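Long-range contacts in HTH cro/C1-type domain-containing protein (Thermotoga maritima, PDB 2WUS), which is the helix-turn-helix domain of the membrane protein RodZ, a bacterial cell-shape factor that binds the actin homologue MreB, and may bind DNA: residues 2-7 / 80-85; 10-15 / 63-68; 53-58 / 74-79. All blocks are in the same frame, centred on the assembly; numbering follows the deposited sequence.

Contact 1 of 3, residues 2-7 / 80-85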
loop_
_atom_site.group_PDB
_atom_site.type_symbol
_atom_site.label_atom_id
_atom_site.label_comp_id
_atom_site.label_asym_id
_atom_site.label_seq_id
_atom_site.Cartn_x
_atom_site.Cartn_y
_atom_site.Cartn_z
ATOM N N SER C 2 -12.140 25.407 9.553
ATOM C CA SER C 2 -13.168 26.312 9.045
ATOM C C SER C 2 -12.663 27.753 9.040
ATOM O O SER C 2 -12.448 28.342 7.978
ATOM C CB SER C 2 -14.458 26.190 9.862
ATOM O OG SER C 2 -15.474 27.037 9.349
ATOM N N GLU C 3 -12.480 28.329 10.221
ATOM C CA GLU C 3 -11.805 29.614 10.301
ATOM C C GLU C 3 -10.357 29.374 9.916
ATOM O O GLU C 3 -9.763 30.151 9.174
ATOM C CB GLU C 3 -11.927 30.222 11.700
ATOM C CG GLU C 3 -13.140 31.153 11.870
ATOM C CD GLU C 3 -14.381 30.684 11.103
ATOM O OE1 GLU C 3 -14.970 31.508 10.362
ATOM O OE2 GLU C 3 -14.769 29.499 11.236
ATOM N N LYS C 4 -9.808 28.261 10.391
ATOM C CA LYS C 4 -8.452 27.867 10.036
ATOM C C LYS C 4 -8.280 27.516 8.551
ATOM O O LYS C 4 -7.198 27.714 7.995
ATOM C CB LYS C 4 -7.987 26.714 10.923
ATOM C CG LYS C 4 -6.912 27.125 11.905
ATOM C CD LYS C 4 -7.340 26.881 13.337
ATOM C CE LYS C 4 -6.709 27.902 14.277
ATOM N NZ LYS C 4 -5.239 28.049 14.065
ATOM N N TRP C 5 -9.331 26.988 7.919
ATOM C CA TRP C 5 -9.333 26.770 6.469
ATOM C C TRP C 5 -9.280 28.123 5.743
ATOM O O TRP C 5 -8.508 28.311 4.798
ATOM C CB TRP C 5 -10.585 26.009 6.010
ATOM C CG TRP C 5 -10.629 24.540 6.307
ATOM C CD1 TRP C 5 -9.638 23.776 6.872
ATOM C CD2 TRP C 5 -11.712 23.632 6.056
ATOM N NE1 TRP C 5 -10.047 22.466 6.984
ATOM C CE2 TRP C 5 -11.335 22.361 6.476
ATOM C CE3 TRP C 5 -12.994 23.799 5.493
ATOM C CZ2 TRP C 5 -12.153 21.243 6.369
ATOM C CZ3 TRP C 5 -13.815 22.686 5.388
ATOM C CH2 TRP C 5 -13.394 21.431 5.819
ATOM N N LYS C 6 -10.122 29.055 6.189
ATOM C CA LYS C 6 -10.191 30.382 5.596
ATOM C C LYS C 6 -8.814 31.019 5.597
ATOM O O LYS C 6 -8.372 31.563 4.590
ATOM C CB LYS C 6 -11.177 31.262 6.357
ATOM C CG LYS C 6 -12.633 31.025 6.003
ATOM C CD LYS C 6 -13.518 32.135 6.568
ATOM C CE LYS C 6 -14.987 31.827 6.353
ATOM N NZ LYS C 6 -15.318 31.731 4.905
ATOM N N GLU C 7 -8.143 30.936 6.738
ATOM C CA GLU C 7 -6.788 31.443 6.890
ATOM C C GLU C 7 -5.819 30.627 6.043
ATOM O O GLU C 7 -4.740 31.091 5.668
ATOM C CB GLU C 7 -6.376 31.398 8.360
ATOM C CG GLU C 7 -5.589 30.173 8.744
ATOM C CD GLU C 7 -5.224 30.159 10.223
ATOM O OE1 GLU C 7 -6.157 30.148 11.064
ATOM O OE2 GLU C 7 -4.007 30.159 10.542
ATOM N N LYS C 80 -10.179 20.609 10.257
ATOM C CA LYS C 80 -11.093 19.480 10.281
ATOM C C LYS C 80 -11.595 19.289 11.704
ATOM O O LYS C 80 -12.798 19.155 11.932
ATOM C CB LYS C 80 -10.399 18.214 9.761
ATOM C CG LYS C 80 -11.343 17.055 9.450
ATOM C CD LYS C 80 -10.584 15.786 9.078
ATOM C CE LYS C 80 -11.462 14.551 9.274
ATOM N NZ LYS C 80 -10.711 13.275 9.091
ATOM N N GLU C 81 -10.665 19.300 12.657
ATOM C CA GLU C 81 -10.996 19.165 14.072
ATOM C C GLU C 81 -11.784 20.384 14.542
ATOM O O GLU C 81 -12.469 20.334 15.563
ATOM C CB GLU C 81 -9.722 18.991 14.907
ATOM C CG GLU C 81 -9.651 17.681 15.696
ATOM C CD GLU C 81 -8.242 17.366 16.198
ATOM O OE1 GLU C 81 -8.108 16.761 17.290
ATOM O OE2 GLU C 81 -7.269 17.727 15.499
ATOM N N GLU C 82 -11.694 21.477 13.787
ATOM C CA GLU C 82 -12.472 22.682 14.088
ATOM C C GLU C 82 -13.949 22.557 13.691
ATOM O O GLU C 82 -14.804 23.263 14.227
ATOM C CB GLU C 82 -11.845 23.927 13.448
ATOM C CG GLU C 82 -12.625 25.212 13.723
ATOM C CD GLU C 82 -11.819 26.476 13.449
ATOM O OE1 GLU C 82 -12.153 27.524 14.046
ATOM O OE2 GLU C 82 -10.855 26.424 12.647
ATOM N N VAL C 83 -14.246 21.666 12.751
ATOM C CA VAL C 83 -15.631 21.358 12.415
ATOM C C VAL C 83 -16.084 20.176 13.269
ATOM O O VAL C 83 -17.244 20.082 13.678
ATOM C CB VAL C 83 -15.796 21.010 10.929
ATOM C CG1 VAL C 83 -17.270 20.876 10.593
ATOM C CG2 VAL C 83 -15.139 22.073 10.056
ATOM N N ALA C 84 -15.139 19.278 13.531
ATOM C CA ALA C 84 -15.350 18.143 14.411
ATOM C C ALA C 84 -15.872 18.617 15.766
ATOM O O ALA C 84 -17.049 18.422 16.090
ATOM C CB ALA C 84 -14.041 17.373 14.584
ATOM N N GLU C 85 -14.980 19.232 16.548
ATOM C CA GLU C 85 -15.314 19.797 17.855
ATOM C C GLU C 85 -16.676 20.497 17.793
ATOM O O GLU C 85 -17.427 20.493 18.770
ATOM C CB GLU C 85 -14.203 20.769 18.323
ATOM C CG GLU C 85 -14.369 21.356 19.748
ATOM C CD GLU C 85 -13.300 22.402 20.129
ATOM O OE1 GLU C 85 -13.583 23.265 20.995
ATOM O OE2 GLU C 85 -12.180 22.362 19.571
#
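Glu82 reaches from helix 69-84 to the first turn of helix 3-17, where it meets Ser2, Glu3 and Lys4. Its CB lies beside the backbone of Ser2. CG, anti to the backbone N, approaches CB of Ser2 at 4.4 Å, and the chain runs on extended toward helix 3-17. CD comes nearest to the amide of Glu3. At the tip, OE2 accepts the backbone N of Lys4 at 3.1 Å, a nearly straight bond (161°) that arrives on the syn side but 29° out of the carboxylate plane. OE1 rests 3.6 Å from CB of Glu3. Placed at the amino end of a helix, this carboxylate is probably favoured by the helix dipole, which may offset the nearby carboxylate of Glu3. Next to it, CG2 of Val83 touches CB of Ser2 at 4.2 Å.

The polar ends of two neighbours turn elsewhere: Lys4 NZ pairs with Glu78, while the buried Trp5 gives its NE1 to the carbonyl of Tyr76. The arrangement is an antiparallel packing of the first and last helices of an all-helical domain, the segment axes inclined at 156° and 9.5 Å apart.

Contact 2 of 3, residues 10-15 / 63-68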
loop_
_atom_site.group_PDB
_atom_site.type_symbol
_atom_site.label_atom_id
_atom_site.label_comp_id
_atom_site.label_asym_id
_atom_site.label_seq_id
_atom_site.Cartn_x
_atom_site.Cartn_y
_atom_site.Cartn_z
ATOM N N GLU C 10 -6.435 31.937 2.611
ATOM C CA GLU C 10 -5.997 33.321 2.674
ATOM C C GLU C 10 -4.498 33.404 2.470
ATOM O O GLU C 10 -4.008 34.338 1.851
ATOM C CB GLU C 10 -6.364 33.943 4.009
ATOM C CG GLU C 10 -7.029 35.300 3.918
ATOM C CD GLU C 10 -7.462 35.797 5.292
ATOM O OE1 GLU C 10 -6.587 35.977 6.173
ATOM O OE2 GLU C 10 -8.679 35.998 5.499
ATOM N N THR C 11 -3.763 32.429 2.987
ATOM C CA THR C 11 -2.318 32.455 2.828
ATOM C C THR C 11 -1.958 32.135 1.390
ATOM O O THR C 11 -1.046 32.742 0.818
ATOM C CB THR C 11 -1.603 31.480 3.783
ATOM O OG1 THR C 11 -2.071 31.691 5.117
ATOM C CG2 THR C 11 -0.092 31.701 3.751
ATOM N N PHE C 12 -2.682 31.174 0.818
ATOM C CA PHE C 12 -2.505 30.784 -0.579
ATOM C C PHE C 12 -2.744 31.963 -1.503
ATOM O O PHE C 12 -1.882 32.296 -2.322
ATOM C CB PHE C 12 -3.471 29.661 -0.969
ATOM C CG PHE C 12 -3.006 28.287 -0.585
ATOM C CD1 PHE C 12 -1.783 27.808 -1.020
ATOM C CD2 PHE C 12 -3.809 27.464 0.194
ATOM C CE1 PHE C 12 -1.360 26.544 -0.675
ATOM C CE2 PHE C 12 -3.391 26.204 0.540
ATOM C CZ PHE C 12 -2.162 25.741 0.105
ATOM N N ARG C 13 -3.924 32.578 -1.381
ATOM C CA ARG C 13 -4.269 33.716 -2.223
ATOM C C ARG C 13 -3.160 34.735 -2.117
ATOM O O ARG C 13 -2.590 35.145 -3.127
ATOM C CB ARG C 13 -5.606 34.342 -1.813
ATOM C CG ARG C 13 -5.900 35.714 -2.445
ATOM C CD ARG C 13 -7.401 36.073 -2.405
ATOM N NE ARG C 13 -8.108 35.649 -3.623
ATOM C CZ ARG C 13 -9.431 35.503 -3.742
ATOM N NH1 ARG C 13 -9.948 35.114 -4.904
ATOM N NH2 ARG C 13 -10.241 35.733 -2.713
ATOM N N LYS C 14 -2.831 35.103 -0.882
ATOM C CA LYS C 14 -1.850 36.151 -0.616
ATOM C C LYS C 14 -0.482 35.841 -1.210
ATOM O O LYS C 14 0.212 36.739 -1.700
ATOM C CB LYS C 14 -1.728 36.416 0.888
ATOM C CG LYS C 14 -0.599 37.366 1.261
ATOM C CD LYS C 14 -0.540 37.595 2.764
ATOM C CE LYS C 14 0.681 38.415 3.161
ATOM N NZ LYS C 14 0.803 38.537 4.646
ATOM N N LYS C 15 -0.100 34.569 -1.168
ATOM C CA LYS C 15 1.224 34.166 -1.622
ATOM C C LYS C 15 1.282 34.047 -3.138
ATOM O O LYS C 15 2.341 34.201 -3.747
ATOM C CB LYS C 15 1.621 32.842 -0.981
ATOM C CG LYS C 15 3.080 32.758 -0.616
ATOM C CD LYS C 15 3.963 32.642 -1.824
ATOM C CE LYS C 15 5.282 33.359 -1.575
ATOM N NZ LYS C 15 5.814 33.124 -0.200
ATOM N N GLU C 63 3.648 23.542 -2.718
ATOM C CA GLU C 63 4.949 23.272 -3.313
ATOM C C GLU C 63 5.195 24.205 -4.487
ATOM O O GLU C 63 6.330 24.594 -4.748
ATOM C CB GLU C 63 5.022 21.826 -3.804
ATOM C CG GLU C 63 5.177 20.766 -2.707
ATOM C CD GLU C 63 5.405 19.364 -3.279
ATOM O OE1 GLU C 63 5.255 18.371 -2.530
ATOM O OE2 GLU C 63 5.733 19.256 -4.483
ATOM N N PHE C 64 4.117 24.542 -5.195
ATOM C CA PHE C 64 4.157 25.472 -6.322
ATOM C C PHE C 64 4.489 26.908 -5.904
ATOM O O PHE C 64 5.234 27.602 -6.591
ATOM C CB PHE C 64 2.822 25.451 -7.066
ATOM C CG PHE C 64 2.666 26.560 -8.065
ATOM C CD1 PHE C 64 3.512 26.647 -9.167
ATOM C CD2 PHE C 64 1.669 27.513 -7.909
ATOM C CE1 PHE C 64 3.377 27.661 -10.079
ATOM C CE2 PHE C 64 1.523 28.543 -8.829
ATOM C CZ PHE C 64 2.377 28.613 -9.914
ATOM N N LEU C 65 3.902 27.350 -4.796
ATOM C CA LEU C 65 4.242 28.623 -4.169
ATOM C C LEU C 65 5.377 28.370 -3.177
ATOM O O LEU C 65 5.821 27.242 -3.017
ATOM C CB LEU C 65 3.014 29.198 -3.466
ATOM C CG LEU C 65 1.741 29.265 -4.325
ATOM C CD1 LEU C 65 0.531 29.704 -3.509
ATOM C CD2 LEU C 65 1.918 30.167 -5.532
ATOM N N GLU C 66 5.870 29.398 -2.511
ATOM C CA GLU C 66 7.033 29.201 -1.645
ATOM C C GLU C 66 6.660 28.457 -0.367
ATOM O O GLU C 66 7.512 28.209 0.480
ATOM C CB GLU C 66 7.681 30.557 -1.296
ATOM C CG GLU C 66 9.041 30.485 -0.580
ATOM C CD GLU C 66 8.965 30.777 0.926
ATOM O OE1 GLU C 66 9.899 30.380 1.660
ATOM O OE2 GLU C 66 7.980 31.401 1.380
ATOM N N LEU C 67 5.387 28.100 -0.230
ATOM C CA LEU C 67 4.848 27.707 1.076
ATOM C C LEU C 67 5.439 26.426 1.689
ATOM O O LEU C 67 5.984 25.584 0.973
ATOM C CB LEU C 67 3.325 27.596 1.007
ATOM C CG LEU C 67 2.505 28.843 1.333
ATOM C CD1 LEU C 67 3.423 29.993 1.659
ATOM C CD2 LEU C 67 1.577 29.188 0.167
ATOM N N SER C 68 5.321 26.288 3.014
ATOM C CA SER C 68 5.648 25.025 3.697
ATOM C C SER C 68 4.507 23.992 3.672
ATOM O O SER C 68 3.504 24.138 4.374
ATOM C CB SER C 68 6.051 25.272 5.146
ATOM O OG SER C 68 6.098 24.039 5.848
#
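In the helix-turn-helix domain, Phe12 and Lys15 of helix 3-17 pack against Leu65 and Leu67, which belong to the turn leading from helix 51-64 to helix 69-84. Leu65 is the residue at which the chain leaves helical geometry, and both leucines point back at the first helix.

The ring of Phe12 is swung to the turn by a chi1 of -82°, which sets CG anti to the carbonyl carbon. Its CD1 then meets CD1 of Leu65 at 3.9 Å, the methyl lying at the ring edge and in its plane, and also touches CD2 of Leu67 at 3.8 Å. Elsewhere the same ring stacks with Tyr61 and packs on Ile58 and Ser62, so the leucines extend a largely apolar cluster.

Lys15 runs past both leucines in the opposite direction to their side chains. Its CG lies 3.6 Å from CD1 of Leu67, and CD is 3.9 Å from CB of Leu65. Bends at chi2, chi3 and chi4 bring CE beside CB of Glu66 and leave NZ 3.2 Å from OE2 of Glu66, a salt bridge whose hydrogen bond is weak and whose glutamate is poorly ordered. With an alanine at Lys15, the loss of the methylenes and the ammonium would probably uncover the flank of Leu67 and leave the carboxylate of Glu66 without this partner.

Thr11 adds a distant methyl touch to Leu67, while its hydroxyl bonds to the carbonyl of Glu7. The chemistry is thus graded from inside to outside: aromatic and aliphatic groups fill the buried side, the lysine chain covers them with its apolar length, and a loose ion pair at the surface probably contributes less to holding the turn than the methylenes beneath it.

Contact 3 of 3, residues 53-58 / 74-79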
loop_
_atom_site.group_PDB
_atom_site.type_symbol
_atom_site.label_atom_id
_atom_site.label_comp_id
_atom_site.label_asym_id
_atom_site.label_seq_id
_atom_site.Cartn_x
_atom_site.Cartn_y
_atom_site.Cartn_z
ATOM N N TYR C 53 -7.591 13.389 -1.835
ATOM C CA TYR C 53 -7.250 14.249 -2.943
ATOM C C TYR C 53 -7.188 15.739 -2.544
ATOM O O TYR C 53 -6.389 16.503 -3.085
ATOM C CB TYR C 53 -8.226 13.999 -4.075
ATOM C CG TYR C 53 -8.077 12.646 -4.724
ATOM C CD1 TYR C 53 -6.843 12.213 -5.200
ATOM C CD2 TYR C 53 -9.180 11.806 -4.906
ATOM C CE1 TYR C 53 -6.712 10.974 -5.822
ATOM C CE2 TYR C 53 -9.046 10.561 -5.525
ATOM C CZ TYR C 53 -7.818 10.153 -5.969
ATOM O OH TYR C 53 -7.681 8.940 -6.592
ATOM N N ILE C 54 -8.017 16.148 -1.589
ATOM C CA ILE C 54 -7.952 17.518 -1.093
ATOM C C ILE C 54 -6.603 17.786 -0.463
ATOM O O ILE C 54 -6.052 18.879 -0.576
ATOM C CB ILE C 54 -8.996 17.805 -0.022
ATOM C CG1 ILE C 54 -10.380 17.929 -0.649
ATOM C CG2 ILE C 54 -8.648 19.080 0.681
ATOM C CD1 ILE C 54 -11.509 17.807 0.351
ATOM N N LYS C 55 -6.075 16.786 0.221
ATOM C CA LYS C 55 -4.829 16.976 0.925
ATOM C C LYS C 55 -3.684 16.975 -0.072
ATOM O O LYS C 55 -2.575 17.388 0.257
ATOM C CB LYS C 55 -4.646 15.914 2.019
ATOM C CG LYS C 55 -5.526 16.123 3.229
ATOM C CD LYS C 55 -5.874 14.809 3.926
ATOM C CE LYS C 55 -4.670 14.165 4.591
ATOM N NZ LYS C 55 -4.174 14.918 5.783
ATOM N N SER C 56 -3.955 16.524 -1.295
ATOM C CA SER C 56 -2.902 16.482 -2.304
ATOM C C SER C 56 -2.858 17.776 -3.127
ATOM O O SER C 56 -1.782 18.193 -3.549
ATOM C CB SER C 56 -2.975 15.207 -3.174
ATOM O OG SER C 56 -3.699 15.392 -4.386
ATOM N N TYR C 57 -4.015 18.418 -3.333
ATOM C CA TYR C 57 -4.049 19.752 -3.942
ATOM C C TYR C 57 -3.291 20.710 -3.039
ATOM O O TYR C 57 -2.466 21.493 -3.497
ATOM C CB TYR C 57 -5.473 20.291 -4.098
ATOM C CG TYR C 57 -6.392 19.457 -4.931
ATOM C CD1 TYR C 57 -7.729 19.344 -4.607
ATOM C CD2 TYR C 57 -5.926 18.777 -6.041
ATOM C CE1 TYR C 57 -8.575 18.577 -5.354
ATOM C CE2 TYR C 57 -6.774 18.007 -6.806
ATOM C CZ TYR C 57 -8.094 17.914 -6.450
ATOM O OH TYR C 57 -8.936 17.146 -7.194
ATOM N N ILE C 58 -3.602 20.655 -1.751
ATOM C CA ILE C 58 -2.931 21.478 -0.760
ATOM C C ILE C 58 -1.420 21.299 -0.800
ATOM O O ILE C 58 -0.669 22.283 -0.790
ATOM C CB ILE C 58 -3.460 21.182 0.655
ATOM C CG1 ILE C 58 -4.958 21.484 0.692
ATOM C CG2 ILE C 58 -2.709 21.997 1.687
ATOM C CD1 ILE C 58 -5.595 21.264 2.008
ATOM N N LYS C 74 -1.045 20.917 8.160
ATOM C CA LYS C 74 -1.330 21.123 9.573
ATOM C C LYS C 74 -2.569 22.005 9.740
ATOM O O LYS C 74 -3.497 21.654 10.459
ATOM C CB LYS C 74 -0.118 21.740 10.278
ATOM C CG LYS C 74 -0.042 21.469 11.774
ATOM C CD LYS C 74 -0.066 22.764 12.577
ATOM C CE LYS C 74 -0.137 22.488 14.084
ATOM N NZ LYS C 74 -0.115 23.730 14.925
ATOM N N LEU C 75 -2.587 23.149 9.068
ATOM C CA LEU C 75 -3.769 23.997 9.084
ATOM C C LEU C 75 -4.988 23.225 8.608
ATOM O O LEU C 75 -6.029 23.243 9.266
ATOM C CB LEU C 75 -3.578 25.218 8.191
ATOM C CG LEU C 75 -2.975 26.471 8.799
ATOM C CD1 LEU C 75 -2.927 27.542 7.728
ATOM C CD2 LEU C 75 -3.826 26.912 9.966
ATOM N N TYR C 76 -4.875 22.558 7.459
ATOM C CA TYR C 76 -6.036 21.861 6.939
ATOM C C TYR C 76 -6.587 20.961 8.036
ATOM O O TYR C 76 -7.796 20.877 8.220
ATOM C CB TYR C 76 -5.758 21.066 5.652
ATOM C CG TYR C 76 -6.931 20.165 5.280
ATOM C CD1 TYR C 76 -8.159 20.709 4.938
ATOM C CD2 TYR C 76 -6.826 18.780 5.308
ATOM C CE1 TYR C 76 -9.247 19.909 4.618
ATOM C CE2 TYR C 76 -7.913 17.970 4.986
ATOM C CZ TYR C 76 -9.123 18.544 4.642
ATOM O OH TYR C 76 -10.220 17.770 4.322
ATOM N N GLU C 77 -5.693 20.323 8.786
ATOM C CA GLU C 77 -6.108 19.328 9.784
ATOM C C GLU C 77 -6.680 19.939 11.068
ATOM O O GLU C 77 -7.616 19.394 11.654
ATOM C CB GLU C 77 -4.981 18.330 10.091
ATOM C CG GLU C 77 -5.454 16.872 10.221
ATOM C CD GLU C 77 -5.826 16.234 8.882
ATOM O OE1 GLU C 77 -4.905 15.888 8.110
ATOM O OE2 GLU C 77 -7.036 16.068 8.607
ATOM N N GLU C 78 -6.125 21.067 11.497
ATOM C CA GLU C 78 -6.746 21.835 12.566
ATOM C C GLU C 78 -8.161 22.164 12.101
ATOM O O GLU C 78 -9.117 22.115 12.876
ATOM C CB GLU C 78 -5.992 23.142 12.827
ATOM C CG GLU C 78 -4.508 23.028 13.172
ATOM C CD GLU C 78 -3.857 24.396 13.420
ATOM O OE1 GLU C 78 -2.634 24.545 13.192
ATOM O OE2 GLU C 78 -4.574 25.333 13.837
ATOM N N GLY C 79 -8.285 22.498 10.821
ATOM C CA GLY C 79 -9.556 22.933 10.277
ATOM C C GLY C 79 -10.610 21.856 10.403
ATOM O O GLY C 79 -11.788 22.138 10.624
#
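NZ of Lys55 donates to OE1 of Glu77 at 2.6 Å, a salt bridge that spans helices 51-64 and 69-84. The bond uses the syn lone pair of OE1, on the side of the other carboxylate oxygen. Two bends near the end of the lysine, at chi3 and chi4, turn the ammonium over to the glutamate, whose own chain is bent at chi2; the two side chains cross at about a right angle.

Beneath this ion pair lies Tyr76, whose ring is directed at helix 51-64 by a CG anti to the backbone N (chi1 170°). Three residues close on it. CG2 of Ile54 sits over one face, offset toward the rim and 4.0 Å from CZ. CG of Lys55 comes within 3.5 Å of CE2, the lysine chain crossing the tyrosine at about a right angle. At the root of the side chain, CD1 of Ile58 touches CB of Tyr76 at 3.7 Å. The tyrosine is also met by the ring of Trp5, with the two planes about 15° apart, and by Leu45, while Ile58 continues inward to Leu8 and Phe12 of helix 3-17.

Tyr53, Ser56 and Tyr57 pack on the chain of another protein in the assembly, where Lys55 NZ also has a long, weak ion pair. The segment axes, 11.0 Å apart and at 143°, are bridged largely by the ring of Tyr76, with Ile54 and Ile58 against it. This is part of the hydrophobic core of a small all-helical, helix-turn-helix fold, with a charged pair lying across its rim.

Three helices, 3-17, 51-64 and 69-84, supply all three contacts in pairs. Contact 1 joins the first and last helices; contact 2 sets the first helix against the end of helix 51-64 and the following turn; contact 3 joins the last two. In sequence, contacts 2 and 3 interleave, and both fall between the segments of contact 1. The centres of contacts 1 and 3 lie about 11 Å apart, meeting through Trp5 and Tyr76; those of 2 and 3 about 13 Å, linked by Phe12 and Ile58; those of 1 and 2 about 18 Å, both using helix 3-17. Contacts 2 and 3 probably help to hold helix 51-64, which also faces the partner chain, consistent with RodZ binding MreB.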